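Local structure of endoglycosidase (Bacteroides thetaiotaomicron, 6Q64) at residues R66-W80 with Y90-W104. The protein probably hydrolyses glycosidic bonds in complex N-glycans, as a family 18 glycoside hydrolase used by a gut bacterium in glycan breakdown. The protein carries 1 engineered substitution. Numbering follows the deposited sequence.
Sequences RKTPHVKGFGWFGNW and YLKMLPDSVDFVSLW
The carboxylate of D99 is gripped by three donors from 66-80. H70 NE2 meets D99 OD2 at 2.8 Å from above the carboxylate plane, with OD2 in the plane of the imidazole; OD2 also accepts, on its anti lone pair, the backbone N of G73 (3.0 Å). R66 NE closes a salt bridge to OD1 (3.0 Å), the guanidinium standing nearly perpendicular to the carboxylate, 87° between planes. Bends at chi2 and chi3 turn the R66 chain so that NH2 also reaches D96 O (2.7 Å), while H70 ND1 bonds to T68 O, fixing the ring's rotation. G73 O receives D99 N. Farther along, S102 N bonds to G75 O and F77 N to S102 O, the two bonds that bridge W76 and S102 between the parallel strands. Inside the barrel the F74 and F100 rings meet obliquely, planes 45° apart, and S102 CB lies 3.3 Å from W76 CD1. Outside, F77 CB rests on V101 CG1, and with CG anti to the backbone N (chi1 -166°) the ring reaches on to the L91 methyl CD2 with its CD2 and CE2. L91 CG lies over the five-membered ring of W80 in a CH-pi contact, and D117 takes the W80 indole N-H. This pairing of first and second strands closes the TIM barrel: 72-76 continues to 329-333 and 100-102 to 128-135, S102 OG bonds to D186 on strand 184-189, and helices 112-123 and 346-358 pack outside.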
ATOM      1  N   ARG A  66       9.232 -10.538  -8.244  1.00 82.66           N
ATOM      2  CA  ARG A  66       8.810  -9.269  -7.602  1.00 87.11           C
ATOM      3  C   ARG A  66       9.094  -8.117  -8.583  1.00 89.89           C
ATOM      4  O   ARG A  66       8.435  -7.080  -8.513  1.00 92.53           O
ATOM      5  CB  ARG A  66       9.637  -9.164  -6.310  1.00 94.21           C
ATOM      6  CG  ARG A  66       9.034  -8.370  -5.161  1.00 95.60           C
ATOM      7  CD  ARG A  66       8.751  -9.271  -3.974  1.00 97.64           C
ATOM      8  NE  ARG A  66       7.452  -9.881  -4.139  1.00 95.99           N
ATOM      9  CZ  ARG A  66       6.928 -10.810  -3.368  1.00 90.47           C
ATOM     10  NH1 ARG A  66       7.593 -11.307  -2.333  1.00 94.61           N
ATOM     11  NH2 ARG A  66       5.712 -11.231  -3.663  1.00 93.45           N
ATOM     12  N   LYS A  67      10.100  -8.308  -9.435  1.00 93.47           N
ATOM     13  CA  LYS A  67      10.751  -7.278 -10.275  1.00 93.48           C
ATOM     14  C   LYS A  67      10.201  -7.398 -11.700  1.00 89.75           C
ATOM     15  O   LYS A  67      10.287  -6.440 -12.439  1.00 91.60           O
ATOM     16  CB  LYS A  67      12.271  -7.470 -10.203  1.00 96.82           C
ATOM     17  CG  LYS A  67      12.891  -7.193  -8.833  1.00101.57           C
ATOM     18  CD  LYS A  67      14.430  -7.160  -8.786  1.00112.23           C
ATOM     19  CE  LYS A  67      15.141  -8.248  -9.579  1.00117.84           C
ATOM     20  NZ  LYS A  67      15.769  -9.271  -8.703  1.00124.93           N
ATOM     21  N   THR A  68       9.664  -8.552 -12.074  1.00 87.67           N
ATOM     22  CA  THR A  68       8.868  -8.709 -13.310  1.00 84.19           C
ATOM     23  C   THR A  68       7.591  -7.898 -13.127  1.00 83.69           C
ATOM     24  O   THR A  68       7.289  -7.496 -12.005  1.00 75.32           O
ATOM     25  CB  THR A  68       8.560 -10.176 -13.614  1.00 84.08           C
ATOM     26  OG1 THR A  68       7.500 -10.578 -12.733  1.00 84.32           O
ATOM     27  CG2 THR A  68       9.788 -11.052 -13.501  1.00 88.54           C
ATOM     28  N   PRO A  69       6.839  -7.611 -14.223  1.00 87.22           N
ATOM     29  CA  PRO A  69       5.593  -6.863 -14.151  1.00 81.96           C
ATOM     30  C   PRO A  69       4.420  -7.859 -14.143  1.00 73.13           C
ATOM     31  O   PRO A  69       4.357  -8.777 -14.944  1.00 62.38           O
ATOM     32  CB  PRO A  69       5.737  -6.005 -15.412  1.00 83.02           C
ATOM     33  CG  PRO A  69       6.344  -6.960 -16.430  1.00 86.42           C
ATOM     34  CD  PRO A  69       7.144  -7.969 -15.624  1.00 89.83           C
ATOM     35  N   HIS A  70       3.531  -7.664 -13.175  1.00 66.62           N
ATOM     36  CA  HIS A  70       2.535  -8.661 -12.728  1.00 61.08           C
ATOM     37  C   HIS A  70       1.454  -7.918 -11.963  1.00 60.52           C
ATOM     38  O   HIS A  70       1.656  -6.746 -11.699  1.00 61.36           O
ATOM     39  CB  HIS A  70       3.204  -9.746 -11.873  1.00 62.36           C
ATOM     40  CG  HIS A  70       3.757  -9.276 -10.577  1.00 61.21           C
ATOM     41  ND1 HIS A  70       5.040  -8.760 -10.473  1.00 63.98           N
ATOM     42  CD2 HIS A  70       3.221  -9.270  -9.333  1.00 62.13           C
ATOM     43  CE1 HIS A  70       5.250  -8.383  -9.219  1.00 64.72           C
ATOM     44  NE2 HIS A  70       4.153  -8.718  -8.487  1.00 64.84           N
ATOM     45  N   VAL A  71       0.335  -8.567 -11.646  1.00 61.13           N
ATOM     46  CA  VAL A  71      -0.645  -7.972 -10.704  1.00 58.98           C
ATOM     47  C   VAL A  71      -0.025  -8.038  -9.309  1.00 63.10           C
ATOM     48  O   VAL A  71       0.034  -9.131  -8.762  1.00 73.97           O
ATOM     49  CB  VAL A  71      -1.970  -8.714 -10.725  1.00 57.32           C
ATOM     50  CG1 VAL A  71      -2.907  -8.095  -9.726  1.00 58.07           C
ATOM     51  CG2 VAL A  71      -2.572  -8.751 -12.104  1.00 58.61           C
ATOM     52  N   LYS A  72       0.489  -6.921  -8.811  1.00 61.79           N
ATOM     53  CA  LYS A  72       1.053  -6.796  -7.459  1.00 61.33           C
ATOM     54  C   LYS A  72      -0.020  -7.151  -6.445  1.00 66.23           C
ATOM     55  O   LYS A  72      -1.218  -6.996  -6.747  1.00 68.10           O
ATOM     56  CB  LYS A  72       1.599  -5.394  -7.221  1.00 63.60           C
ATOM     57  CG  LYS A  72       2.965  -5.189  -7.852  1.00 65.82           C
ATOM     58  CD  LYS A  72       3.563  -3.834  -7.589  1.00 67.85           C
ATOM     59  CE  LYS A  72       4.808  -3.644  -8.429  1.00 72.95           C
ATOM     60  NZ  LYS A  72       5.573  -2.468  -7.957  1.00 77.63           N
ATOM     61  N   GLY A  73       0.418  -7.695  -5.310  1.00 67.88           N
ATOM     62  CA  GLY A  73      -0.454  -8.000  -4.169  1.00 63.23           C
ATOM     63  C   GLY A  73      -0.073  -7.079  -3.046  1.00 62.28           C
ATOM     64  O   GLY A  73       1.138  -6.948  -2.806  1.00 70.12           O
ATOM     65  N   PHE A  74      -1.067  -6.447  -2.435  1.00 59.86           N
ATOM     66  CA  PHE A  74      -0.896  -5.402  -1.411  1.00 61.33           C
ATOM     67  C   PHE A  74      -1.950  -5.619  -0.318  1.00 64.41           C
ATOM     68  O   PHE A  74      -2.937  -6.364  -0.506  1.00 68.47           O
ATOM     69  CB  PHE A  74      -1.001  -4.041  -2.108  1.00 65.51           C
ATOM     70  CG  PHE A  74      -1.337  -2.875  -1.202  1.00 63.27           C
ATOM     71  CD1 PHE A  74      -0.337  -2.174  -0.555  1.00 62.18           C
ATOM     72  CD2 PHE A  74      -2.652  -2.499  -1.002  1.00 60.56           C
ATOM     73  CE1 PHE A  74      -0.647  -1.134   0.297  1.00 65.72           C
ATOM     74  CE2 PHE A  74      -2.959  -1.463  -0.146  1.00 64.73           C
ATOM     75  CZ  PHE A  74      -1.957  -0.792   0.511  1.00 67.27           C
ATOM     76  N   GLY A  75      -1.770  -4.959   0.819  1.00 64.96           N
ATOM     77  CA  GLY A  75      -2.878  -4.785   1.774  1.00 64.90           C
ATOM     78  C   GLY A  75      -2.476  -3.859   2.906  1.00 67.91           C
ATOM     79  O   GLY A  75      -1.258  -3.558   3.098  1.00 69.36           O
ATOM     80  N   TRP A  76      -3.485  -3.566   3.737  1.00 72.02           N
ATOM     81  CA  TRP A  76      -3.313  -2.889   5.037  1.00 78.93           C
ATOM     82  C   TRP A  76      -3.272  -3.956   6.122  1.00 78.81           C
ATOM     83  O   TRP A  76      -4.354  -4.455   6.482  1.00 82.62           O
ATOM     84  CB  TRP A  76      -4.432  -1.860   5.233  1.00 87.16           C
ATOM     85  CG  TRP A  76      -4.214  -0.654   4.375  1.00 91.32           C
ATOM     86  CD1 TRP A  76      -3.259   0.304   4.545  1.00 91.68           C
ATOM     87  CD2 TRP A  76      -4.912  -0.327   3.163  1.00 91.20           C
ATOM     88  NE1 TRP A  76      -3.323   1.212   3.526  1.00 97.08           N
ATOM     89  CE2 TRP A  76      -4.330   0.856   2.668  1.00 93.10           C
ATOM     90  CE3 TRP A  76      -5.983  -0.901   2.472  1.00 91.14           C
ATOM     91  CZ2 TRP A  76      -4.794   1.478   1.513  1.00 88.85           C
ATOM     92  CZ3 TRP A  76      -6.434  -0.296   1.323  1.00 90.29           C
ATOM     93  CH2 TRP A  76      -5.842   0.875   0.853  1.00 89.73           C
ATOM     94  N   PHE A  77      -2.064  -4.249   6.610  1.00 81.12           N
ATOM     95  CA  PHE A  77      -1.736  -5.268   7.647  1.00 80.74           C
ATOM     96  C   PHE A  77      -1.853  -4.694   9.062  1.00 84.18           C
ATOM     97  O   PHE A  77      -0.982  -3.888   9.513  1.00 88.54           O
ATOM     98  CB  PHE A  77      -0.315  -5.774   7.407  1.00 81.58           C
ATOM     99  CG  PHE A  77       0.056  -7.025   8.161  1.00 87.71           C
ATOM    100  CD1 PHE A  77      -0.770  -8.135   8.157  1.00 89.14           C
ATOM    101  CD2 PHE A  77       1.255  -7.113   8.847  1.00 90.67           C
ATOM    102  CE1 PHE A  77      -0.410  -9.289   8.828  1.00 86.72           C
ATOM    103  CE2 PHE A  77       1.613  -8.272   9.511  1.00 86.19           C
ATOM    104  CZ  PHE A  77       0.774  -9.348   9.511  1.00 85.73           C
ATOM    105  N   GLY A  78      -2.894  -5.116   9.778  1.00 88.74           N
ATOM    106  CA  GLY A  78      -3.110  -4.765  11.198  1.00 94.47           C
ATOM    107  C   GLY A  78      -2.640  -5.861  12.146  1.00 96.35           C
ATOM    108  O   GLY A  78      -2.579  -7.016  11.700  1.00 93.34           O
ATOM    109  N   ASN A  79      -2.340  -5.493  13.403  1.00103.70           N
ATOM    110  CA  ASN A  79      -1.922  -6.371  14.536  1.00107.61           C
ATOM    111  C   ASN A  79      -0.573  -6.996  14.190  1.00103.64           C
ATOM    112  O   ASN A  79      -0.421  -8.230  14.348  1.00105.13           O
ATOM    113  CB  ASN A  79      -2.930  -7.486  14.869  1.00119.50           C
ATOM    114  CG  ASN A  79      -4.371  -7.025  15.022  1.00124.62           C
ATOM    115  OD1 ASN A  79      -5.152  -6.996  14.055  1.00114.13           O
ATOM    116  ND2 ASN A  79      -4.741  -6.703  16.253  1.00127.08           N
ATOM    117  N   TRP A  80       0.363  -6.197  13.689  1.00 99.42           N
ATOM    118  CA  TRP A  80       1.698  -6.718  13.308  1.00 96.50           C
ATOM    119  C   TRP A  80       2.609  -6.790  14.541  1.00101.10           C
ATOM    120  O   TRP A  80       3.073  -5.721  14.984  1.00101.38           O
ATOM    121  CB  TRP A  80       2.319  -5.872  12.206  1.00 90.69           C
ATOM    122  CG  TRP A  80       3.740  -6.267  11.972  1.00 90.44           C
ATOM    123  CD1 TRP A  80       4.222  -7.537  11.844  1.00 88.46           C
ATOM    124  CD2 TRP A  80       4.883  -5.399  11.901  1.00 92.06           C
ATOM    125  NE1 TRP A  80       5.574  -7.521  11.657  1.00 86.90           N
ATOM    126  CE2 TRP A  80       6.010  -6.224  11.677  1.00 88.48           C
ATOM    127  CE3 TRP A  80       5.063  -4.012  11.980  1.00 92.26           C
ATOM    128  CZ2 TRP A  80       7.293  -5.704  11.524  1.00 88.48           C
ATOM    129  CZ3 TRP A  80       6.330  -3.496  11.818  1.00 92.10           C
ATOM    130  CH2 TRP A  80       7.427  -4.335  11.594  1.00 92.74           C
ATOM    131  N   TYR A  90       2.788 -11.961  11.516  1.00 80.97           N
ATOM    132  CA  TYR A  90       4.129 -11.991  10.886  1.00 84.70           C
ATOM    133  C   TYR A  90       4.077 -11.527   9.419  1.00 83.53           C
ATOM    134  O   TYR A  90       3.338 -12.153   8.571  1.00 81.88           O
ATOM    135  CB  TYR A  90       4.628 -13.435  10.884  1.00 85.61           C
ATOM    136  CG  TYR A  90       5.251 -13.911  12.163  1.00 90.76           C
ATOM    137  CD1 TYR A  90       4.475 -14.442  13.182  1.00 93.52           C
ATOM    138  CD2 TYR A  90       6.627 -13.889  12.326  1.00 92.27           C
ATOM    139  CE1 TYR A  90       5.054 -14.897  14.352  1.00 97.37           C
ATOM    140  CE2 TYR A  90       7.221 -14.357  13.486  1.00 96.38           C
ATOM    141  CZ  TYR A  90       6.433 -14.856  14.507  1.00100.24           C
ATOM    142  OH  TYR A  90       7.048 -15.289  15.652  1.00110.52           O
ATOM    143  N   LEU A  91       4.869 -10.515   9.064  1.00 83.17           N
ATOM    144  CA  LEU A  91       5.019 -10.132   7.631  1.00 80.41           C
ATOM    145  C   LEU A  91       5.576 -11.329   6.859  1.00 78.06           C
ATOM    146  O   LEU A  91       5.067 -11.601   5.738  1.00 75.65           O
ATOM    147  CB  LEU A  91       5.976  -8.949   7.482  1.00 83.52           C
ATOM    148  CG  LEU A  91       5.518  -7.629   8.092  1.00 86.82           C
ATOM    149  CD1 LEU A  91       6.651  -6.620   8.009  1.00 89.63           C
ATOM    150  CD2 LEU A  91       4.271  -7.095   7.404  1.00 88.99           C
ATOM    151  N   LYS A  92       6.544 -12.043   7.455  1.00 78.63           N
ATOM    152  CA  LYS A  92       7.356 -13.072   6.750  1.00 77.46           C
ATOM    153  C   LYS A  92       6.510 -14.313   6.438  1.00 75.62           C
ATOM    154  O   LYS A  92       6.926 -15.147   5.609  1.00 80.50           O
ATOM    155  CB  LYS A  92       8.631 -13.404   7.532  1.00 82.02           C
ATOM    156  CG  LYS A  92       8.457 -14.139   8.862  1.00 83.79           C
ATOM    157  CD  LYS A  92       9.732 -14.829   9.323  1.00 84.53           C
ATOM    158  CE  LYS A  92       9.653 -15.318  10.759  1.00 88.50           C
ATOM    159  NZ  LYS A  92      10.991 -15.522  11.370  1.00 89.74           N
HETATM  160  N   MSE A  93       5.323 -14.401   7.065  1.00 74.15           N
HETATM  161  CA  MSE A  93       4.431 -15.546   6.882  1.00 77.10           C
HETATM  162  C   MSE A  93       3.274 -15.214   5.944  1.00 74.73           C
HETATM  163  O   MSE A  93       2.370 -16.022   5.748  1.00 69.35           O
HETATM  164  CB  MSE A  93       3.854 -16.026   8.229  1.00 82.34           C
HETATM  165  CG  MSE A  93       4.860 -16.672   9.196  1.00 81.48           C
HETATM  166 SE   MSE A  93       6.082 -17.952   8.346  1.00 81.78          SE
HETATM  167  CE  MSE A  93       7.897 -17.289   8.088  1.00 84.81           C
ATOM    168  N   LEU A  94       3.283 -14.010   5.374  1.00 76.20           N
ATOM    169  CA  LEU A  94       2.256 -13.630   4.423  1.00 67.87           C
ATOM    170  C   LEU A  94       2.413 -14.499   3.192  1.00 63.72           C
ATOM    171  O   LEU A  94       3.503 -14.954   2.894  1.00 65.41           O
ATOM    172  CB  LEU A  94       2.458 -12.169   4.041  1.00 68.14           C
ATOM    173  CG  LEU A  94       2.029 -11.140   5.071  1.00 69.37           C
ATOM    174  CD1 LEU A  94       2.558  -9.757   4.688  1.00 68.78           C
ATOM    175  CD2 LEU A  94       0.518 -11.154   5.182  1.00 67.92           C
ATOM    176  N   PRO A  95       1.361 -14.660   2.381  1.00 64.36           N
ATOM    177  CA  PRO A  95       1.504 -15.298   1.075  1.00 63.57           C
ATOM    178  C   PRO A  95       2.695 -14.723   0.300  1.00 65.70           C
ATOM    179  O   PRO A  95       2.933 -13.531   0.345  1.00 76.62           O
ATOM    180  CB  PRO A  95       0.192 -14.956   0.389  1.00 65.09           C
ATOM    181  CG  PRO A  95      -0.800 -14.792   1.548  1.00 68.10           C
ATOM    182  CD  PRO A  95       0.005 -14.167   2.658  1.00 67.69           C
ATOM    183  N   ASP A  96       3.457 -15.602  -0.332  1.00 66.60           N
ATOM    184  CA  ASP A  96       4.722 -15.265  -1.030  1.00 70.45           C
ATOM    185  C   ASP A  96       4.437 -14.317  -2.204  1.00 66.94           C
ATOM    186  O   ASP A  96       5.367 -13.707  -2.674  1.00 69.92           O
ATOM    187  CB  ASP A  96       5.438 -16.538  -1.496  1.00 72.90           C
ATOM    188  CG  ASP A  96       5.952 -17.376  -0.342  1.00 78.74           C
ATOM    189  OD1 ASP A  96       5.967 -16.826   0.797  1.00 79.33           O
ATOM    190  OD2 ASP A  96       6.372 -18.555  -0.590  1.00 77.46           O
ATOM    191  N   SER A  97       3.194 -14.213  -2.648  1.00 63.12           N
ATOM    192  CA  SER A  97       2.747 -13.397  -3.803  1.00 64.13           C
ATOM    193  C   SER A  97       2.459 -11.946  -3.376  1.00 68.87           C
ATOM    194  O   SER A  97       2.186 -11.120  -4.249  1.00 77.38           O
ATOM    195  CB  SER A  97       1.485 -14.010  -4.381  1.00 64.02           C
ATOM    196  OG  SER A  97       0.494 -14.187  -3.348  1.00 63.76           O
ATOM    197  N   VAL A  98       2.433 -11.636  -2.084  1.00 66.73           N
ATOM    198  CA  VAL A  98       2.309 -10.231  -1.611  1.00 65.72           C
ATOM    199  C   VAL A  98       3.611  -9.484  -1.900  1.00 67.81           C
ATOM    200  O   VAL A  98       4.633  -9.918  -1.402  1.00 69.74           O
ATOM    201  CB  VAL A  98       1.980 -10.201  -0.118  1.00 66.23           C
ATOM    202  CG1 VAL A  98       2.339  -8.876   0.489  1.00 68.63           C
ATOM    203  CG2 VAL A  98       0.513 -10.517   0.130  1.00 69.18           C
ATOM    204  N   ASP A  99       3.546  -8.350  -2.611  1.00 75.20           N
ATOM    205  CA  ASP A  99       4.732  -7.552  -3.037  1.00 70.77           C
ATOM    206  C   ASP A  99       5.094  -6.512  -1.993  1.00 67.46           C
ATOM    207  O   ASP A  99       6.305  -6.351  -1.734  1.00 71.97           O
ATOM    208  CB  ASP A  99       4.473  -6.838  -4.349  1.00 69.77           C
ATOM    209  CG  ASP A  99       4.390  -7.866  -5.446  1.00 70.18           C
ATOM    210  OD1 ASP A  99       5.439  -8.412  -5.786  1.00 76.43           O
ATOM    211  OD2 ASP A  99       3.279  -8.156  -5.876  1.00 70.59           O
ATOM    212  N   PHE A 100       4.094  -5.847  -1.422  1.00 64.30           N
ATOM    213  CA  PHE A 100       4.328  -4.837  -0.361  1.00 70.15           C
ATOM    214  C   PHE A 100       3.059  -4.630   0.467  1.00 68.25           C
ATOM    215  O   PHE A 100       1.983  -5.079   0.095  1.00 66.89           O
ATOM    216  CB  PHE A 100       4.826  -3.515  -0.964  1.00 74.19           C
ATOM    217  CG  PHE A 100       3.776  -2.657  -1.629  1.00 72.52           C
ATOM    218  CD1 PHE A 100       3.294  -2.970  -2.888  1.00 74.97           C
ATOM    219  CD2 PHE A 100       3.275  -1.529  -0.997  1.00 73.17           C
ATOM    220  CE1 PHE A 100       2.337  -2.171  -3.500  1.00 77.74           C
ATOM    221  CE2 PHE A 100       2.309  -0.738  -1.605  1.00 76.36           C
ATOM    222  CZ  PHE A 100       1.848  -1.050  -2.861  1.00 74.31           C
ATOM    223  N   VAL A 101       3.183  -3.872   1.542  1.00 67.32           N
ATOM    224  CA  VAL A 101       2.098  -3.790   2.536  1.00 69.90           C
ATOM    225  C   VAL A 101       2.192  -2.429   3.217  1.00 71.73           C
ATOM    226  O   VAL A 101       3.308  -1.850   3.320  1.00 74.92           O
ATOM    227  CB  VAL A 101       2.277  -5.000   3.477  1.00 76.50           C
ATOM    228  CG1 VAL A 101       2.248  -4.661   4.950  1.00 77.23           C
ATOM    229  CG2 VAL A 101       1.308  -6.136   3.155  1.00 75.68           C
ATOM    230  N   SER A 102       1.040  -1.930   3.631  1.00 72.90           N
ATOM    231  CA  SER A 102       0.917  -0.731   4.482  1.00 79.87           C
ATOM    232  C   SER A 102       0.510  -1.168   5.882  1.00 82.41           C
ATOM    233  O   SER A 102      -0.464  -1.939   5.991  1.00 85.37           O
ATOM    234  CB  SER A 102      -0.054   0.238   3.886  1.00 81.80           C
ATOM    235  OG  SER A 102       0.588   0.993   2.867  1.00 87.39           O
ATOM    236  N   LEU A 103       1.225  -0.671   6.890  1.00 82.31           N
ATOM    237  CA  LEU A 103       1.043  -1.041   8.309  1.00 84.81           C
ATOM    238  C   LEU A 103      -0.034  -0.150   8.931  1.00 88.54           C
ATOM    239  O   LEU A 103       0.298   0.942   9.439  1.00 92.27           O
ATOM    240  CB  LEU A 103       2.395  -0.902   9.010  1.00 85.50           C
ATOM    241  CG  LEU A 103       3.517  -1.697   8.354  1.00 83.66           C
ATOM    242  CD1 LEU A 103       4.877  -1.275   8.879  1.00 86.07           C
ATOM    243  CD2 LEU A 103       3.305  -3.181   8.549  1.00 84.14           C
ATOM    244  N   TRP A 104      -1.273  -0.643   8.913  1.00 95.54           N
ATOM    245  CA  TRP A 104      -2.427  -0.073   9.655  1.00106.50           C
ATOM    246  C   TRP A 104      -2.122  -0.105  11.160  1.00111.77           C
ATOM    247  O   TRP A 104      -2.099  -1.222  11.751  1.00107.12           O
ATOM    248  CB  TRP A 104      -3.746  -0.794   9.330  1.00110.89           C
ATOM    249  CG  TRP A 104      -4.931  -0.046   9.854  1.00117.87           C
ATOM    250  CD1 TRP A 104      -5.597  -0.268  11.026  1.00120.41           C
ATOM    251  CD2 TRP A 104      -5.534   1.112   9.251  1.00127.03           C
ATOM    252  NE1 TRP A 104      -6.599   0.651  11.182  1.00124.35           N
ATOM    253  CE2 TRP A 104      -6.584   1.517  10.112  1.00136.25           C
ATOM    254  CE3 TRP A 104      -5.301   1.842   8.071  1.00128.66           C
ATOM    255  CZ2 TRP A 104      -7.400   2.621   9.816  1.00141.77           C
ATOM    256  CZ3 TRP A 104      -6.110   2.927   7.782  1.00131.50           C
ATOM    257  CH2 TRP A 104      -7.147   3.311   8.644  1.00135.03           C
TER